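Local atomic coordinates of thiamin pyrophosphokinase family protein (Enterococcus faecalis, PDB entry 3MEL), a protein that binds thiamine diphosphate and magnesium and probably transfers pyrophosphate from ATP to thiamine. Residues A[79-84]-A[118-123]. Numbering follows the deposited sequence.
Sequences DTQLAL and EPRFQG. With TPP (thiamine diphosphate), chain E.
The Phe121 ring lies between two aliphatic groups: CD2 of Leu84 sits over one face in a CH-pi contact, 3.5 Å from the ring centroid and 16° off the normal, while CG of Arg120 covers the opposite face. The backbone O of Gln81 meets the ring edge, where the C-H groups carry slight positive charge, 3.8 Å from Phe121 CZ. Leucine suits its place because its methyl C-H groups can lie on a pi face, and CG, anti to the backbone N (chi1 178°), carries CD2 over the ring; Leu115 packs against Leu84 and Phe121. Helix 79-90 links strands 68-70 and 95-99, which run parallel in one sheet of the catalytic domain, and its N-terminal end faces the ligand diphosphate. There Asp79 N donates to O3A of thiamine diphosphate, and Thr80 grips O1B twice, through its backbone N and through OG1 at 2.8 Å. Beside the apolar patch the amide of Gln81 stands nearly perpendicular to the carboxylate of Glu118. Glutamine offers both donor and acceptor: NE2 donates in its own amide plane to the syn side of Glu118 OE2, somewhat tilted out of the carboxylate plane, at 2.7 Å and 158°, while OE1 accepts from Thr78 N, which fixes the amide's rotation. Glu118 OE1 forms a salt bridge with Arg120 NH2, also 2.7 Å, though the hydrogen bond within it is weak because it is strongly bent. Arg120 NH1 makes a second salt bridge, to Asp77, so the guanidinium joins two carboxylates.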
ATOM      1  N   ASP A  79     -10.525  -2.110 -13.986  1.00 52.24           N
ATOM      2  CA  ASP A  79     -11.599  -3.108 -13.917  1.00 47.78           C
ATOM      3  C   ASP A  79     -12.320  -3.076 -12.572  1.00 41.81           C
ATOM      4  O   ASP A  79     -13.541  -3.158 -12.512  1.00 34.79           O
ATOM      5  CB  ASP A  79     -11.065  -4.511 -14.191  1.00 48.66           C
ATOM      6  CG  ASP A  79     -10.942  -4.808 -15.676  1.00 47.45           C
ATOM      7  OD1 ASP A  79     -11.471  -4.021 -16.488  1.00 41.07           O
ATOM      8  OD2 ASP A  79     -10.322  -5.833 -16.030  1.00 45.26           O
ATOM      9  N   THR A  80     -11.546  -2.926 -11.500  1.00 45.26           N
ATOM     10  CA  THR A  80     -12.082  -2.856 -10.145  1.00 35.27           C
ATOM     11  C   THR A  80     -12.883  -1.579  -9.882  1.00 32.56           C
ATOM     12  O   THR A  80     -13.892  -1.620  -9.212  1.00 33.58           O
ATOM     13  CB  THR A  80     -10.964  -3.032  -9.092  1.00 37.15           C
ATOM     14  OG1 THR A  80     -10.436  -4.360  -9.161  1.00 34.43           O
ATOM     15  CG2 THR A  80     -11.491  -2.803  -7.693  1.00 34.87           C
ATOM     16  N   GLN A  81     -12.463  -0.440 -10.408  1.00 34.90           N
ATOM     17  CA  GLN A  81     -13.301   0.751 -10.259  1.00 34.18           C
ATOM     18  C   GLN A  81     -14.653   0.533 -10.922  1.00 33.03           C
ATOM     19  O   GLN A  81     -15.700   0.863 -10.362  1.00 32.82           O
ATOM     20  CB  GLN A  81     -12.634   1.997 -10.833  1.00 34.52           C
ATOM     21  CG  GLN A  81     -11.604   2.620  -9.914  1.00 34.60           C
ATOM     22  CD  GLN A  81     -10.754   3.662 -10.620  1.00 39.00           C
ATOM     23  OE1 GLN A  81     -10.243   3.429 -11.721  1.00 42.41           O
ATOM     24  NE2 GLN A  81     -10.596   4.820  -9.989  1.00 32.76           N
ATOM     25  N   LEU A  82     -14.617  -0.045 -12.115  1.00 33.83           N
ATOM     26  CA  LEU A  82     -15.824  -0.292 -12.887  1.00 30.26           C
ATOM     27  C   LEU A  82     -16.785  -1.249 -12.177  1.00 31.68           C
ATOM     28  O   LEU A  82     -17.971  -0.930 -11.983  1.00 30.06           O
ATOM     29  CB  LEU A  82     -15.462  -0.842 -14.264  1.00 30.82           C
ATOM     30  CG  LEU A  82     -16.695  -1.032 -15.145  1.00 31.39           C
ATOM     31  CD1 LEU A  82     -17.502   0.264 -15.210  1.00 30.56           C
ATOM     32  CD2 LEU A  82     -16.302  -1.519 -16.513  1.00 26.20           C
ATOM     33  N   ALA A  83     -16.259  -2.416 -11.796  1.00 32.18           N
ATOM     34  CA  ALA A  83     -17.030  -3.435 -11.092  1.00 25.64           C
ATOM     35  C   ALA A  83     -17.662  -2.889  -9.828  1.00 26.91           C
ATOM     36  O   ALA A  83     -18.811  -3.173  -9.554  1.00 28.54           O
ATOM     37  CB  ALA A  83     -16.179  -4.634 -10.788  1.00 25.20           C
ATOM     38  N   LEU A  84     -16.933  -2.090  -9.056  1.00 29.69           N
ATOM     39  CA  LEU A  84     -17.515  -1.522  -7.840  1.00 27.60           C
ATOM     40  C   LEU A  84     -18.729  -0.645  -8.123  1.00 31.01           C
ATOM     41  O   LEU A  84     -19.754  -0.788  -7.469  1.00 35.21           O
ATOM     42  CB  LEU A  84     -16.483  -0.756  -7.013  1.00 31.86           C
ATOM     43  CG  LEU A  84     -16.953  -0.048  -5.723  1.00 33.36           C
ATOM     44  CD1 LEU A  84     -17.607  -0.995  -4.667  1.00 24.08           C
ATOM     45  CD2 LEU A  84     -15.785   0.732  -5.129  1.00 27.41           C
ATOM     46  N   GLU A 118     -13.162   9.082  -4.256  1.00 30.08           N
ATOM     47  CA  GLU A 118     -13.841   9.403  -5.501  1.00 26.41           C
ATOM     48  C   GLU A 118     -15.277   9.867  -5.268  1.00 29.02           C
ATOM     49  O   GLU A 118     -16.038   9.244  -4.533  1.00 30.28           O
ATOM     50  CB  GLU A 118     -13.811   8.196  -6.418  1.00 27.19           C
ATOM     51  CG  GLU A 118     -12.455   7.541  -6.489  1.00 26.90           C
ATOM     52  CD  GLU A 118     -12.320   6.579  -7.657  1.00 29.72           C
ATOM     53  OE1 GLU A 118     -13.144   6.654  -8.596  1.00 29.12           O
ATOM     54  OE2 GLU A 118     -11.382   5.749  -7.632  1.00 28.87           O
ATOM     55  N   PRO A 119     -15.657  10.982  -5.896  1.00 33.07           N
ATOM     56  CA  PRO A 119     -16.981  11.538  -5.593  1.00 30.47           C
ATOM     57  C   PRO A 119     -18.090  10.510  -5.768  1.00 30.00           C
ATOM     58  O   PRO A 119     -19.087  10.591  -5.064  1.00 33.67           O
ATOM     59  CB  PRO A 119     -17.115  12.690  -6.594  1.00 26.38           C
ATOM     60  CG  PRO A 119     -15.698  13.089  -6.885  1.00 30.17           C
ATOM     61  CD  PRO A 119     -14.910  11.805  -6.866  1.00 29.94           C
ATOM     62  N   ARG A 120     -17.909   9.545  -6.665  1.00 31.41           N
ATOM     63  CA  ARG A 120     -18.913   8.499  -6.901  1.00 29.34           C
ATOM     64  C   ARG A 120     -18.905   7.372  -5.859  1.00 30.40           C
ATOM     65  O   ARG A 120     -19.695   6.452  -5.956  1.00 35.41           O
ATOM     66  CB  ARG A 120     -18.739   7.888  -8.297  1.00 28.07           C
ATOM     67  CG  ARG A 120     -17.721   6.771  -8.342  1.00 29.17           C
ATOM     68  CD  ARG A 120     -17.252   6.465  -9.757  1.00 29.25           C
ATOM     69  NE  ARG A 120     -15.875   5.974  -9.776  0.75 30.32           N
ATOM     70  CZ  ARG A 120     -15.178   5.719 -10.877  1.00 30.60           C
ATOM     71  NH1 ARG A 120     -15.728   5.913 -12.054  1.00 33.81           N
ATOM     72  NH2 ARG A 120     -13.932   5.277 -10.803  1.00 29.59           N
ATOM     73  N   PHE A 121     -18.007   7.431  -4.881  1.00 32.43           N
ATOM     74  CA  PHE A 121     -17.907   6.405  -3.849  1.00 27.94           C
ATOM     75  C   PHE A 121     -17.938   7.030  -2.474  1.00 30.84           C
ATOM     76  O   PHE A 121     -18.172   6.339  -1.486  1.00 31.07           O
ATOM     77  CB  PHE A 121     -16.600   5.632  -3.963  1.00 29.02           C
ATOM     78  CG  PHE A 121     -16.504   4.794  -5.179  1.00 30.36           C
ATOM     79  CD1 PHE A 121     -17.601   4.095  -5.628  1.00 26.77           C
ATOM     80  CD2 PHE A 121     -15.309   4.692  -5.876  1.00 29.38           C
ATOM     81  CE1 PHE A 121     -17.524   3.316  -6.753  1.00 28.58           C
ATOM     82  CE2 PHE A 121     -15.222   3.902  -7.005  1.00 29.25           C
ATOM     83  CZ  PHE A 121     -16.341   3.212  -7.447  1.00 28.06           C
ATOM     84  N   GLN A 122     -17.645   8.323  -2.402  1.00 29.72           N
ATOM     85  CA  GLN A 122     -17.666   9.030  -1.132  1.00 30.16           C
ATOM     86  C   GLN A 122     -18.931   8.713  -0.291  1.00 32.69           C
ATOM     87  O   GLN A 122     -18.846   8.370   0.903  1.00 30.74           O
ATOM     88  CB  GLN A 122     -17.544  10.524  -1.384  1.00 28.24           C
ATOM     89  CG  GLN A 122     -16.369  11.142  -0.659  1.00 40.08           C
ATOM     90  CD  GLN A 122     -16.772  12.339   0.181  1.00 53.66           C
ATOM     91  OE1 GLN A 122     -17.805  12.974  -0.078  1.00 54.45           O
ATOM     92  NE2 GLN A 122     -15.961  12.657   1.195  1.00 42.18           N
ATOM     93  N   GLY A 123     -20.096   8.806  -0.931  1.00 28.78           N
ATOM     94  CA  GLY A 123     -21.372   8.602  -0.277  1.00 23.12           C
ATOM     95  C   GLY A 123     -21.540   7.221   0.313  1.00 27.19           C
ATOM     96  O   GLY A 123     -22.477   6.974   1.073  1.00 27.31           O
TER
HETATM   97  N1' TPP E 902      -2.681   7.903 -16.509  1.00 37.94           N
HETATM   98  C2' TPP E 902      -3.519   8.832 -17.299  1.00 38.61           C
HETATM   99  CM2 TPP E 902      -3.548  10.249 -16.694  1.00 32.58           C
HETATM  100  N3' TPP E 902      -4.818   8.256 -17.665  1.00 41.99           N
HETATM  101  C4' TPP E 902      -4.812   6.881 -18.223  1.00 46.28           C
HETATM  102  N4' TPP E 902      -6.188   6.439 -18.478  1.00 42.72           N
HETATM  103  C5' TPP E 902      -4.054   5.937 -17.216  1.00 39.66           C
HETATM  104  C6' TPP E 902      -2.651   6.535 -17.024  1.00 36.46           C
HETATM  105  C7' TPP E 902      -4.009   4.474 -17.742  1.00 42.63           C
HETATM  106  N3  TPP E 902      -5.345   3.804 -17.644  1.00 46.91           N
HETATM  107  C2  TPP E 902      -6.206   4.220 -16.528  1.00 39.36           C
HETATM  108  S1  TPP E 902      -6.517   2.745 -15.513  1.00 52.66           S
HETATM  109  C5  TPP E 902      -5.792   1.536 -16.676  1.00 52.18           C
HETATM  110  C4  TPP E 902      -5.422   2.319 -17.950  1.00 48.67           C
HETATM  111  CM4 TPP E 902      -4.154   1.772 -18.598  1.00 47.05           C
HETATM  112  C6  TPP E 902      -6.544   0.219 -16.878  1.00 61.87           C
HETATM  113  C7  TPP E 902      -5.982  -0.915 -16.002  1.00 70.22           C
HETATM  114  O7  TPP E 902      -7.070  -1.709 -15.560  1.00 95.11           O
HETATM  115  PA  TPP E 902      -6.979  -3.177 -14.950  1.00185.29           P
HETATM  116  O1A TPP E 902      -5.483  -3.107 -14.453  1.00101.55           O
HETATM  117  O2A TPP E 902      -7.516  -4.326 -15.694  1.00184.36           O
HETATM  118  O3A TPP E 902      -7.803  -3.480 -13.622  1.00 97.16           O
HETATM  119  PB  TPP E 902      -7.561  -4.326 -12.310  1.00129.96           P
HETATM  120  O1B TPP E 902      -8.604  -3.814 -11.255  1.00 68.73           O
HETATM  121  O2B TPP E 902      -8.269  -5.709 -12.619  1.00 82.75           O
HETATM  122  O3B TPP E 902      -6.169  -4.637 -11.932  1.00129.49           O